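Long-range contacts in aminotransferase class-III (Sphaerobacter thermophilus DSM 20745, PDB 6K8H), which is a class-III aminotransferase of the pyridoxal-phosphate-dependent aminotransferase clan, built here as an assembly of two like subunits: residues N70-I75 / M280-G285; P81-A86 / L329-K334; R144-K149 / E210-E215; P177-Y182 / V194-F199. All coordinates share one frame; numbering follows the deposited sequence.

Contact 1 of 4, residues N70-I75 / M280-G285; sequences NYTALI and MGKIIG. With PLR ((5-hydroxy-4,6-dimethylpyridin-3-yl)methyl dihydrogen phosphate), chain D.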
# COMPACT_ATOMS: atom_id res chain seq x y z
N ASN B 70 -9.23 10.73 -10.02
CA ASN B 70 -8.51 9.56 -9.54
C ASN B 70 -9.43 8.64 -8.74
O ASN B 70 -9.15 8.23 -7.61
CB ASN B 70 -7.28 9.95 -8.72
CG ASN B 70 -6.21 8.88 -8.78
OD1 ASN B 70 -6.12 8.16 -9.77
ND2 ASN B 70 -5.40 8.76 -7.73
N TYR B 71 -10.58 8.34 -9.35
CA TYR B 71 -11.60 7.47 -8.77
C TYR B 71 -12.03 7.95 -7.39
O TYR B 71 -12.08 7.19 -6.42
CB TYR B 71 -11.12 6.01 -8.77
CG TYR B 71 -11.26 5.46 -10.19
CD1 TYR B 71 -10.26 5.66 -11.13
CD2 TYR B 71 -12.43 4.85 -10.59
CE1 TYR B 71 -10.41 5.20 -12.45
CE2 TYR B 71 -12.59 4.38 -11.88
CZ TYR B 71 -11.59 4.56 -12.81
OH TYR B 71 -11.76 4.10 -14.10
N THR B 72 -12.39 9.24 -7.33
CA THR B 72 -12.99 9.99 -6.21
C THR B 72 -11.98 10.41 -5.15
O THR B 72 -12.40 10.99 -4.13
CB THR B 72 -14.16 9.26 -5.50
OG1 THR B 72 -13.67 8.22 -4.65
CG2 THR B 72 -15.15 8.68 -6.51
N ALA B 73 -10.68 10.14 -5.33
CA ALA B 73 -9.70 10.49 -4.29
C ALA B 73 -9.49 11.99 -4.17
O ALA B 73 -9.27 12.50 -3.06
CB ALA B 73 -8.37 9.79 -4.57
N LEU B 74 -9.49 12.72 -5.27
CA LEU B 74 -9.14 14.14 -5.26
C LEU B 74 -10.43 14.96 -5.24
O LEU B 74 -10.85 15.55 -6.23
CB LEU B 74 -8.24 14.49 -6.44
CG LEU B 74 -6.75 14.27 -6.13
CD1 LEU B 74 -6.43 12.78 -5.93
CD2 LEU B 74 -5.90 14.87 -7.23
N ILE B 75 -11.04 15.01 -4.06
CA ILE B 75 -12.30 15.73 -3.91
C ILE B 75 -12.12 17.22 -4.14
O ILE B 75 -13.10 17.92 -4.43
CB ILE B 75 -12.93 15.40 -2.54
CG1 ILE B 75 -14.36 15.96 -2.44
CG2 ILE B 75 -12.01 15.88 -1.41
CD1 ILE B 75 -15.27 15.14 -1.54
N MET B 280 -10.79 3.02 5.11
CA MET B 280 -10.86 4.32 4.46
C MET B 280 -9.60 4.51 3.63
O MET B 280 -8.60 3.81 3.81
CB MET B 280 -10.98 5.46 5.49
CG MET B 280 -12.15 5.31 6.45
SD MET B 280 -11.93 6.27 7.97
CE MET B 280 -11.05 5.09 9.00
N GLY B 281 -9.65 5.51 2.76
CA GLY B 281 -8.52 5.87 1.92
C GLY B 281 -8.93 7.02 1.03
O GLY B 281 -9.80 7.80 1.40
N LYS B 282 -8.29 7.14 -0.14
CA LYS B 282 -8.64 8.14 -1.16
C LYS B 282 -8.67 9.57 -0.60
O LYS B 282 -7.61 10.18 -0.40
CB LYS B 282 -9.95 7.72 -1.83
CG LYS B 282 -9.81 6.41 -2.63
CD LYS B 282 -10.99 6.11 -3.56
CE LYS B 282 -10.62 5.13 -4.70
NZ LYS B 282 -10.67 3.68 -4.32
N ILE B 283 -9.85 10.12 -0.35
CA ILE B 283 -9.90 11.58 -0.01
C ILE B 283 -9.06 11.91 1.22
O ILE B 283 -8.49 13.00 1.26
CB ILE B 283 -11.35 12.07 0.17
CG1 ILE B 283 -11.97 11.56 1.47
CG2 ILE B 283 -12.20 11.75 -1.05
CD1 ILE B 283 -13.20 12.30 1.89
N ILE B 284 -8.91 10.96 2.15
CA ILE B 284 -8.35 11.32 3.44
C ILE B 284 -6.86 11.57 3.33
O ILE B 284 -6.22 11.92 4.33
CB ILE B 284 -8.64 10.23 4.51
CG1 ILE B 284 -8.02 8.89 4.11
CG2 ILE B 284 -10.12 10.06 4.72
CD1 ILE B 284 -7.82 7.95 5.30
N GLY B 285 -6.28 11.41 2.14
CA GLY B 285 -4.87 11.70 1.97
C GLY B 285 -4.54 12.95 1.19
O GLY B 285 -3.35 13.18 0.91
N1 PLR D . -12.28 -0.26 -1.41
C2 PLR D . -13.01 0.45 -2.26
C2A PLR D . -14.49 0.52 -2.07
C3 PLR D . -12.40 1.14 -3.32
O3 PLR D . -13.18 1.86 -4.16
C4 PLR D . -11.00 1.07 -3.48
C4A PLR D . -10.35 1.79 -4.58
C5 PLR D . -10.26 0.32 -2.56
C6 PLR D . -10.94 -0.33 -1.57
C5A PLR D . -8.77 0.18 -2.69
O4P PLR D . -8.00 1.39 -2.40
P PLR D . -6.56 1.59 -3.08
O1P PLR D . -5.79 0.36 -2.73
O2P PLR D . -6.80 1.70 -4.54
O3P PLR D . -5.98 2.84 -2.50
O HOH W 1 -8.34 14.55 -1.13

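Contact 2 of 4, residues P81-A86 / L329-K334; sequences PDINEA and LTAMRK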
# COMPACT_ATOMS: atom_id res chain seq x y z
N PRO B 81 -4.48 24.71 -4.19
CA PRO B 81 -3.40 25.54 -3.63
C PRO B 81 -3.19 25.36 -2.14
O PRO B 81 -2.04 25.42 -1.68
CB PRO B 81 -3.84 26.98 -3.96
CG PRO B 81 -5.01 26.87 -4.85
CD PRO B 81 -5.62 25.52 -4.65
N ASP B 82 -4.26 25.20 -1.36
CA ASP B 82 -4.10 25.06 0.09
C ASP B 82 -3.35 23.79 0.44
O ASP B 82 -2.43 23.80 1.29
CB ASP B 82 -5.46 25.08 0.78
CG ASP B 82 -6.19 26.40 0.58
OD1 ASP B 82 -5.51 27.42 0.37
OD2 ASP B 82 -7.44 26.41 0.63
N ILE B 83 -3.72 22.67 -0.19
CA ILE B 83 -3.00 21.42 0.02
C ILE B 83 -1.54 21.57 -0.40
O ILE B 83 -0.63 21.16 0.33
CB ILE B 83 -3.71 20.28 -0.74
CG1 ILE B 83 -5.12 20.07 -0.20
CG2 ILE B 83 -2.92 18.99 -0.64
CD1 ILE B 83 -5.94 19.12 -1.04
N ASN B 84 -1.30 22.17 -1.57
CA ASN B 84 0.08 22.35 -2.04
C ASN B 84 0.90 23.19 -1.08
O ASN B 84 2.06 22.86 -0.80
CB ASN B 84 0.08 22.95 -3.45
CG ASN B 84 -0.15 21.90 -4.53
OD1 ASN B 84 -0.26 20.71 -4.24
ND2 ASN B 84 -0.23 22.34 -5.79
N GLU B 85 0.31 24.26 -0.56
CA GLU B 85 1.02 25.15 0.40
C GLU B 85 1.37 24.37 1.67
O GLU B 85 2.50 24.50 2.13
CB GLU B 85 0.14 26.35 0.73
CG GLU B 85 0.19 27.43 -0.33
CD GLU B 85 -0.77 28.58 -0.09
OE1 GLU B 85 -1.03 28.89 1.10
OE2 GLU B 85 -1.28 29.14 -1.07
N ALA B 86 0.44 23.57 2.19
CA ALA B 86 0.74 22.78 3.39
C ALA B 86 1.85 21.77 3.13
O ALA B 86 2.77 21.60 3.96
CB ALA B 86 -0.53 22.07 3.87
N LEU B 329 -4.96 16.24 6.40
CA LEU B 329 -5.53 17.19 7.35
C LEU B 329 -6.09 18.41 6.63
O LEU B 329 -7.21 18.86 6.93
CB LEU B 329 -4.47 17.62 8.38
CG LEU B 329 -5.09 18.39 9.55
CD1 LEU B 329 -6.03 17.47 10.34
CD2 LEU B 329 -4.03 18.99 10.47
N THR B 330 -5.34 18.97 5.68
CA THR B 330 -5.82 20.13 4.93
C THR B 330 -7.06 19.79 4.11
O THR B 330 -8.07 20.51 4.15
CB THR B 330 -4.70 20.67 4.04
OG1 THR B 330 -3.53 20.86 4.84
CG2 THR B 330 -5.09 22.00 3.39
N ALA B 331 -7.00 18.68 3.36
CA ALA B 331 -8.14 18.29 2.52
C ALA B 331 -9.40 18.12 3.36
O ALA B 331 -10.48 18.62 2.99
CB ALA B 331 -7.83 16.98 1.79
N MET B 332 -9.29 17.44 4.50
CA MET B 332 -10.47 17.21 5.32
C MET B 332 -10.94 18.49 5.98
O MET B 332 -12.15 18.73 6.07
CB MET B 332 -10.17 16.13 6.36
CG MET B 332 -9.88 14.76 5.77
SD MET B 332 -11.16 14.16 4.64
CE MET B 332 -12.48 13.82 5.79
N ARG B 333 -10.02 19.34 6.45
CA ARG B 333 -10.44 20.59 7.08
C ARG B 333 -11.19 21.47 6.10
O ARG B 333 -12.06 22.24 6.53
CB ARG B 333 -9.24 21.35 7.65
CG ARG B 333 -8.88 20.92 9.07
CD ARG B 333 -7.68 21.72 9.61
NE ARG B 333 -7.32 21.23 10.93
CZ ARG B 333 -6.21 21.56 11.59
NH1 ARG B 333 -5.34 22.40 11.03
NH2 ARG B 333 -5.97 21.06 12.80
N LYS B 334 -10.85 21.40 4.81
CA LYS B 334 -11.59 22.16 3.80
C LYS B 334 -12.97 21.58 3.50
O LYS B 334 -13.80 22.30 2.92
CB LYS B 334 -10.77 22.24 2.51
CG LYS B 334 -9.53 23.10 2.66
CD LYS B 334 -8.54 22.93 1.50
CE LYS B 334 -9.17 23.19 0.16
NZ LYS B 334 -9.10 24.63 -0.23

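Contact 3 of 4, residues R144-K149 / E210-E215; sequences RPRIAK and EQHRDE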
# COMPACT_ATOMS: atom_id res chain seq x y z
N ARG B 144 -11.12 -16.28 14.49
CA ARG B 144 -11.76 -17.10 13.47
C ARG B 144 -11.10 -16.87 12.11
O ARG B 144 -10.57 -15.79 11.84
CB ARG B 144 -13.26 -16.79 13.40
CG ARG B 144 -13.98 -16.92 14.77
CD ARG B 144 -15.45 -16.49 14.67
NE ARG B 144 -16.12 -16.41 15.97
CZ ARG B 144 -17.31 -15.83 16.16
NH1 ARG B 144 -17.95 -15.29 15.12
NH2 ARG B 144 -17.87 -15.80 17.37
N PRO B 145 -11.11 -17.86 11.24
CA PRO B 145 -10.30 -17.75 10.01
C PRO B 145 -11.01 -17.14 8.81
O PRO B 145 -10.36 -16.49 7.98
CB PRO B 145 -9.91 -19.21 9.74
CG PRO B 145 -11.06 -20.00 10.29
CD PRO B 145 -11.56 -19.24 11.50
N ARG B 146 -12.33 -17.32 8.68
CA ARG B 146 -13.01 -16.95 7.45
C ARG B 146 -13.59 -15.54 7.51
O ARG B 146 -13.82 -14.97 8.58
CB ARG B 146 -14.14 -17.94 7.13
CG ARG B 146 -13.65 -19.34 6.89
CD ARG B 146 -14.78 -20.27 6.52
NE ARG B 146 -14.24 -21.53 6.02
CZ ARG B 146 -14.98 -22.52 5.54
NH1 ARG B 146 -16.30 -22.41 5.50
NH2 ARG B 146 -14.38 -23.63 5.11
N ILE B 147 -13.87 -14.99 6.33
CA ILE B 147 -14.56 -13.72 6.21
C ILE B 147 -15.69 -13.87 5.20
O ILE B 147 -15.69 -14.77 4.37
CB ILE B 147 -13.63 -12.56 5.79
CG1 ILE B 147 -13.30 -12.70 4.29
CG2 ILE B 147 -12.37 -12.55 6.66
CD1 ILE B 147 -12.62 -11.49 3.69
N ALA B 148 -16.65 -12.96 5.29
CA ALA B 148 -17.74 -12.87 4.34
C ALA B 148 -17.67 -11.52 3.64
O ALA B 148 -17.34 -10.51 4.27
CB ALA B 148 -19.10 -13.03 5.03
N LYS B 149 -17.95 -11.53 2.35
CA LYS B 149 -18.08 -10.30 1.56
C LYS B 149 -19.22 -10.50 0.57
O LYS B 149 -19.79 -11.58 0.48
CB LYS B 149 -16.79 -9.94 0.83
CG LYS B 149 -16.33 -11.01 -0.14
CD LYS B 149 -15.33 -10.44 -1.10
CE LYS B 149 -15.99 -9.52 -2.10
NZ LYS B 149 -15.08 -9.23 -3.24
N GLU B 210 -25.70 -17.45 9.26
CA GLU B 210 -26.17 -18.40 10.29
C GLU B 210 -25.43 -19.73 10.12
O GLU B 210 -24.94 -20.27 11.10
CB GLU B 210 -27.67 -18.59 10.09
CG GLU B 210 -28.44 -18.52 11.39
CD GLU B 210 -28.03 -19.64 12.31
OE1 GLU B 210 -27.46 -20.60 11.79
OE2 GLU B 210 -28.28 -19.55 13.52
N GLN B 211 -25.29 -20.17 8.87
CA GLN B 211 -24.65 -21.43 8.46
C GLN B 211 -23.16 -21.43 8.83
O GLN B 211 -22.66 -22.49 9.19
CB GLN B 211 -24.82 -21.57 6.95
CG GLN B 211 -24.11 -22.76 6.34
CD GLN B 211 -24.61 -23.07 4.95
OE1 GLN B 211 -24.00 -23.85 4.22
NE2 GLN B 211 -25.73 -22.47 4.58
N HIS B 212 -22.51 -20.26 8.75
CA HIS B 212 -21.06 -20.18 8.95
C HIS B 212 -20.68 -19.39 10.20
O HIS B 212 -19.56 -18.88 10.29
CB HIS B 212 -20.38 -19.54 7.73
CG HIS B 212 -20.57 -20.29 6.46
ND1 HIS B 212 -19.74 -21.31 6.06
CD2 HIS B 212 -21.50 -20.15 5.48
CE1 HIS B 212 -20.14 -21.77 4.89
NE2 HIS B 212 -21.21 -21.09 4.51
N ARG B 213 -21.59 -19.30 11.17
CA ARG B 213 -21.45 -18.33 12.25
C ARG B 213 -20.24 -18.61 13.14
O ARG B 213 -19.68 -17.67 13.71
CB ARG B 213 -22.71 -18.32 13.10
CG ARG B 213 -23.07 -19.69 13.64
CD ARG B 213 -24.36 -19.65 14.43
NE ARG B 213 -24.16 -19.05 15.74
CZ ARG B 213 -25.10 -18.96 16.68
NH1 ARG B 213 -26.33 -19.42 16.44
NH2 ARG B 213 -24.83 -18.39 17.84
N ASP B 214 -19.80 -19.86 13.26
CA ASP B 214 -18.71 -20.14 14.19
C ASP B 214 -17.35 -19.89 13.57
O ASP B 214 -16.36 -19.70 14.30
CB ASP B 214 -18.77 -21.59 14.64
CG ASP B 214 -19.91 -21.84 15.61
OD1 ASP B 214 -20.35 -20.86 16.26
OD2 ASP B 214 -20.37 -23.00 15.71
N GLU B 215 -17.28 -19.83 12.23
CA GLU B 215 -15.99 -19.64 11.50
C GLU B 215 -15.81 -18.22 10.95
O GLU B 215 -14.72 -17.94 10.40
CB GLU B 215 -15.93 -20.56 10.28
CG GLU B 215 -16.71 -21.86 10.40
CD GLU B 215 -17.05 -22.55 9.09
OE1 GLU B 215 -16.31 -22.37 8.11
OE2 GLU B 215 -18.08 -23.26 9.05

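Contact 4 of 4, residues P177-Y182 / V194-F199; sequences PVATPY and VVVLPF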
# COMPACT_ATOMS: atom_id res chain seq x y z
N PRO B 177 -24.58 -17.14 -3.96
CA PRO B 177 -23.52 -16.73 -4.88
C PRO B 177 -22.33 -17.68 -4.81
O PRO B 177 -22.14 -18.40 -3.83
CB PRO B 177 -23.15 -15.32 -4.41
CG PRO B 177 -24.35 -14.84 -3.67
CD PRO B 177 -24.89 -16.07 -2.99
N VAL B 178 -21.54 -17.69 -5.89
CA VAL B 178 -20.37 -18.56 -6.05
C VAL B 178 -19.11 -17.79 -5.68
O VAL B 178 -18.95 -16.62 -6.07
CB VAL B 178 -20.27 -19.09 -7.50
CG1 VAL B 178 -18.94 -19.82 -7.73
CG2 VAL B 178 -21.44 -20.01 -7.83
N ALA B 179 -18.19 -18.47 -4.99
CA ALA B 179 -16.88 -17.87 -4.68
C ALA B 179 -16.06 -18.07 -5.95
O ALA B 179 -15.68 -19.20 -6.23
CB ALA B 179 -16.26 -18.56 -3.50
N THR B 180 -15.81 -16.99 -6.68
CA THR B 180 -15.15 -17.09 -8.00
C THR B 180 -13.80 -16.37 -7.97
O THR B 180 -13.70 -15.30 -7.35
CB THR B 180 -16.04 -16.53 -9.11
OG1 THR B 180 -17.40 -16.84 -8.82
CG2 THR B 180 -15.69 -17.09 -10.47
N PRO B 181 -12.78 -16.89 -8.67
CA PRO B 181 -11.47 -16.23 -8.67
C PRO B 181 -11.50 -14.93 -9.45
O PRO B 181 -12.07 -14.84 -10.54
CB PRO B 181 -10.56 -17.26 -9.35
CG PRO B 181 -11.47 -18.04 -10.22
CD PRO B 181 -12.80 -18.09 -9.52
N TYR B 182 -10.82 -13.93 -8.90
CA TYR B 182 -10.60 -12.68 -9.60
C TYR B 182 -9.21 -12.59 -10.21
O TYR B 182 -9.01 -11.85 -11.18
CB TYR B 182 -10.82 -11.50 -8.64
CG TYR B 182 -10.77 -10.12 -9.28
CD1 TYR B 182 -11.60 -9.80 -10.34
CD2 TYR B 182 -9.89 -9.15 -8.81
CE1 TYR B 182 -11.55 -8.55 -10.93
CE2 TYR B 182 -9.83 -7.91 -9.40
CZ TYR B 182 -10.67 -7.61 -10.46
OH TYR B 182 -10.62 -6.38 -11.05
N VAL B 194 -13.72 -17.77 1.91
CA VAL B 194 -14.52 -16.56 1.73
C VAL B 194 -15.97 -16.97 1.50
O VAL B 194 -16.26 -17.76 0.60
CB VAL B 194 -14.00 -15.67 0.59
CG1 VAL B 194 -14.87 -14.42 0.45
CG2 VAL B 194 -12.56 -15.28 0.85
N VAL B 195 -16.87 -16.47 2.35
CA VAL B 195 -18.31 -16.68 2.22
C VAL B 195 -18.88 -15.50 1.44
O VAL B 195 -18.81 -14.35 1.90
CB VAL B 195 -18.98 -16.80 3.60
CG1 VAL B 195 -20.52 -16.93 3.45
CG2 VAL B 195 -18.42 -17.98 4.39
N VAL B 196 -19.47 -15.77 0.27
CA VAL B 196 -19.96 -14.73 -0.64
C VAL B 196 -21.47 -14.58 -0.46
O VAL B 196 -22.23 -15.52 -0.73
CB VAL B 196 -19.60 -15.04 -2.10
CG1 VAL B 196 -19.97 -13.85 -2.98
CG2 VAL B 196 -18.10 -15.34 -2.24
N LEU B 197 -21.90 -13.39 -0.03
CA LEU B 197 -23.26 -13.02 0.34
C LEU B 197 -23.92 -12.22 -0.78
O LEU B 197 -23.25 -11.61 -1.61
CB LEU B 197 -23.26 -12.19 1.63
CG LEU B 197 -22.42 -12.70 2.80
CD1 LEU B 197 -22.28 -11.61 3.85
CD2 LEU B 197 -23.04 -13.94 3.39
N PRO B 198 -25.26 -12.22 -0.82
CA PRO B 198 -25.97 -11.40 -1.82
C PRO B 198 -26.31 -9.99 -1.32
O PRO B 198 -27.07 -9.84 -0.35
CB PRO B 198 -27.24 -12.21 -2.09
CG PRO B 198 -27.49 -12.98 -0.80
CD PRO B 198 -26.14 -13.19 -0.14
N PHE B 199 -25.77 -8.96 -1.98
CA PHE B 199 -25.99 -7.59 -1.52
C PHE B 199 -27.48 -7.25 -1.60
O PHE B 199 -28.16 -7.59 -2.57
CB PHE B 199 -25.15 -6.61 -2.35
CG PHE B 199 -25.05 -5.21 -1.76
CD1 PHE B 199 -24.15 -4.93 -0.74
CD2 PHE B 199 -25.86 -4.19 -2.24
CE1 PHE B 199 -24.04 -3.64 -0.21
CE2 PHE B 199 -25.75 -2.90 -1.70
CZ PHE B 199 -24.84 -2.64 -0.68
O HOH W 2 -22.32 -18.21 -1.21

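Contact 1 of 4, residues N70-I75 / M280-G285
The carbonyl oxygen of Ala73 is gripped from several directions. Water 1 donates to Ala73 O at 3.0 Å and also to the carbonyl of Ile283, Ile283 offers its CA-H (Ile283 CA to Ala73 O 3.2 Å, 153° at the hydrogen), and the N-H of Ile75 adds a weak bond. The contact is buried in the fold of a class-III aminotransferase, and its Lys282, near the end of strand 277-281, reaches on into the ligand pocket. The chain of Lys282 runs past residues 70-75: its CB rests on the methyl of Ala73 (Lys282 CB to Ala73 CB 3.8 Å), where a small side chain lets the two backbones come close. Farther out, Lys282 CD passes Thr72 OG1 at 3.6 Å and CE lies 3.1 Å from Tyr71 O. That carbonyl accepts the hydroxyl of Thr72 (Thr72 OG1 to Tyr71 O 2.6 Å), and the threonine side chain is thereby held beside the lysine. A final bend at chi4 (83°) turns the amine into the ligand site, where NZ is covalently joined to C4A of (5-hydroxy-4,6-dimethylpyridin-3-yl)methyl dihydrogen phosphate at 1.9 Å. Thr317 of the second subunit packs on Lys282 and hydrogen-bonds the same ligand, so the pocket spans the dimer interface. Beyond the lysine, branched aliphatic side chains fill the far end of the contact, Ile75 CB meeting Ile283 CG2 at 4.0 Å.

Contact 2 of 4, residues P81-A86 / L329-K334
Lys334 reaches Asp82 across a pair of roughly antiparallel helices, 81-86 and 329-334, whose axes approach to 9.2 Å at an angle of 148°. From CB and CG the lysine chain leads out from its helix; CD then comes 3.8 Å from Asp82 CB, and the bends at chi3 and chi4 bring the amine round to the acid. CE lies 3.7 Å from Asp82 OD2, and NZ closes a short salt bridge to Asp82 OD2 at 2.6 Å. The amine arrives on the anti side of that oxygen, 28° out of the carboxylate plane. Asp80 adds a long, weak ion pair to the same amine, so two acids probably steady its charge at the partly exposed end of the interface. A long, flexible lysine suits this place because it can span from one helix to the other. Deeper in, Thr330 faces helix 81-86 with both branches: its OG1, hydrogen-bonded to Val326 O in its own helix, sits 3.4 Å from Ala86 CB, while CG2 crosses toward Ile83 CG1. The alanines keep the helices close, and the long branch of Ile83 meets one of them, its CD1 4.0 Å from Ala331 CB.

Contact 3 of 4, residues R144-K149 / E210-E215
With CG anti to its own carbonyl carbon (chi1 -63°) and the chain extended beyond, Arg146 lies alongside Glu215, both side chains pointing the same way; Arg144, similarly extended, reaches instead along the backbone of residues 213-215. The firm link is made by the main chain: Arg146 N donates to Glu215 O over 3.0 Å, with 148° at the hydrogen. Around this bond the aliphatic parts of the arginines pack against carbonyls, Arg144 CB lying 3.5 Å from Glu215 O and Arg144 CD 3.4 Å from Asp214 O. The Arg144 guanidinium carries Arg213 O over one face, 3.3 Å from NH1, but the angle is too poor for a hydrogen bond. Its N-H groups are used instead by Leu216 O, which takes NH1, and Tyr248 O, which takes NH2. An arginine is well suited here, since its planar head can serve several carbonyls at once. A salt bridge joins Arg146 to the carboxylate of Glu215, though the modelled place of Glu215 OE1 is doubtful. His212 ND1 meets the edge of the Arg146 guanidinium, 3.7 Å from NH1; this ring nitrogen is buried without a hydrogen-bonding partner in the model. His212 is also where the chain leaves helix 202-211, and its carbonyl accepts the N-H of Glu215. Strand 194-197, helix 202-211 and the parallel strand 216-221 form a beta-alpha-beta crossover; the contact fastens the start of strand 146-150, which lies between those two strands in the sheet, to the crossover's return.

Contact 4 of 4, residues P177-Y182 / V194-F199
Residues 177-180 run extended and roughly antiparallel to strand 194-197 without pairing with it as a strand, the CA atoms of Pro177 and Val196 coming within 5.9 Å. In place of a direct backbone bond, a water donates to Pro177 O at 2.6 Å and to Val196 O at 2.7 Å. Such a bridge suits this edge: Val195 and Leu197 spend their backbone groups on strand 146-150, which leaves Val196 O turned toward the loop. Val196 carries the apolar part of the contact by using its two branches separately. CG1, anti to the backbone N (chi1 -173°), lies 3.8 Å from Pro177 CB, while CG2 meets the methyl of Ala179 (Val196 CG2 to Ala179 CB 3.9 Å). A beta-branched residue favours extended strands and here also offers a methyl to each of two loop residues. Pro177, having no N-H to satisfy, can lay its ring over the strand end: its CD is 3.5 Å from Val196 O and its CG 4.2 Å from Pro198 CB. The loop is also tied down by Ser164, whose OG hydrogen-bonds Val178 O and Thr180 N. Strand 194-197 is outermost within this chain in the seven-stranded, mostly parallel sheet, so the loop lies along its edge; Leu197 and Pro198 rest on helix 202-211, and Leu197 also packs against strands 146-150 and 216-221.

Overall arrangement
From the N terminus, the chain first passes residues 70-75 and 81-86, whose partners, 280-285 and 329-334, come in the same order much later; contacts 1 and 2 therefore cross, and they touch where Ile283 packs on Met332. Between these early and late segments, residues 144-149 and 210-215 close contact 3, nested inside both loops, and contact 4 closes a shorter loop inside contact 3. Contacts 3 and 4 meet through the neighbouring strands 146-150 and 194-197, about 13 Å apart between centres. Contacts 1, 3 and 4 all reach the large sheet, whereas contact 2 joins helices 81-91 and 322-334 on the opposite side of the chain's centre from contacts 3 and 4.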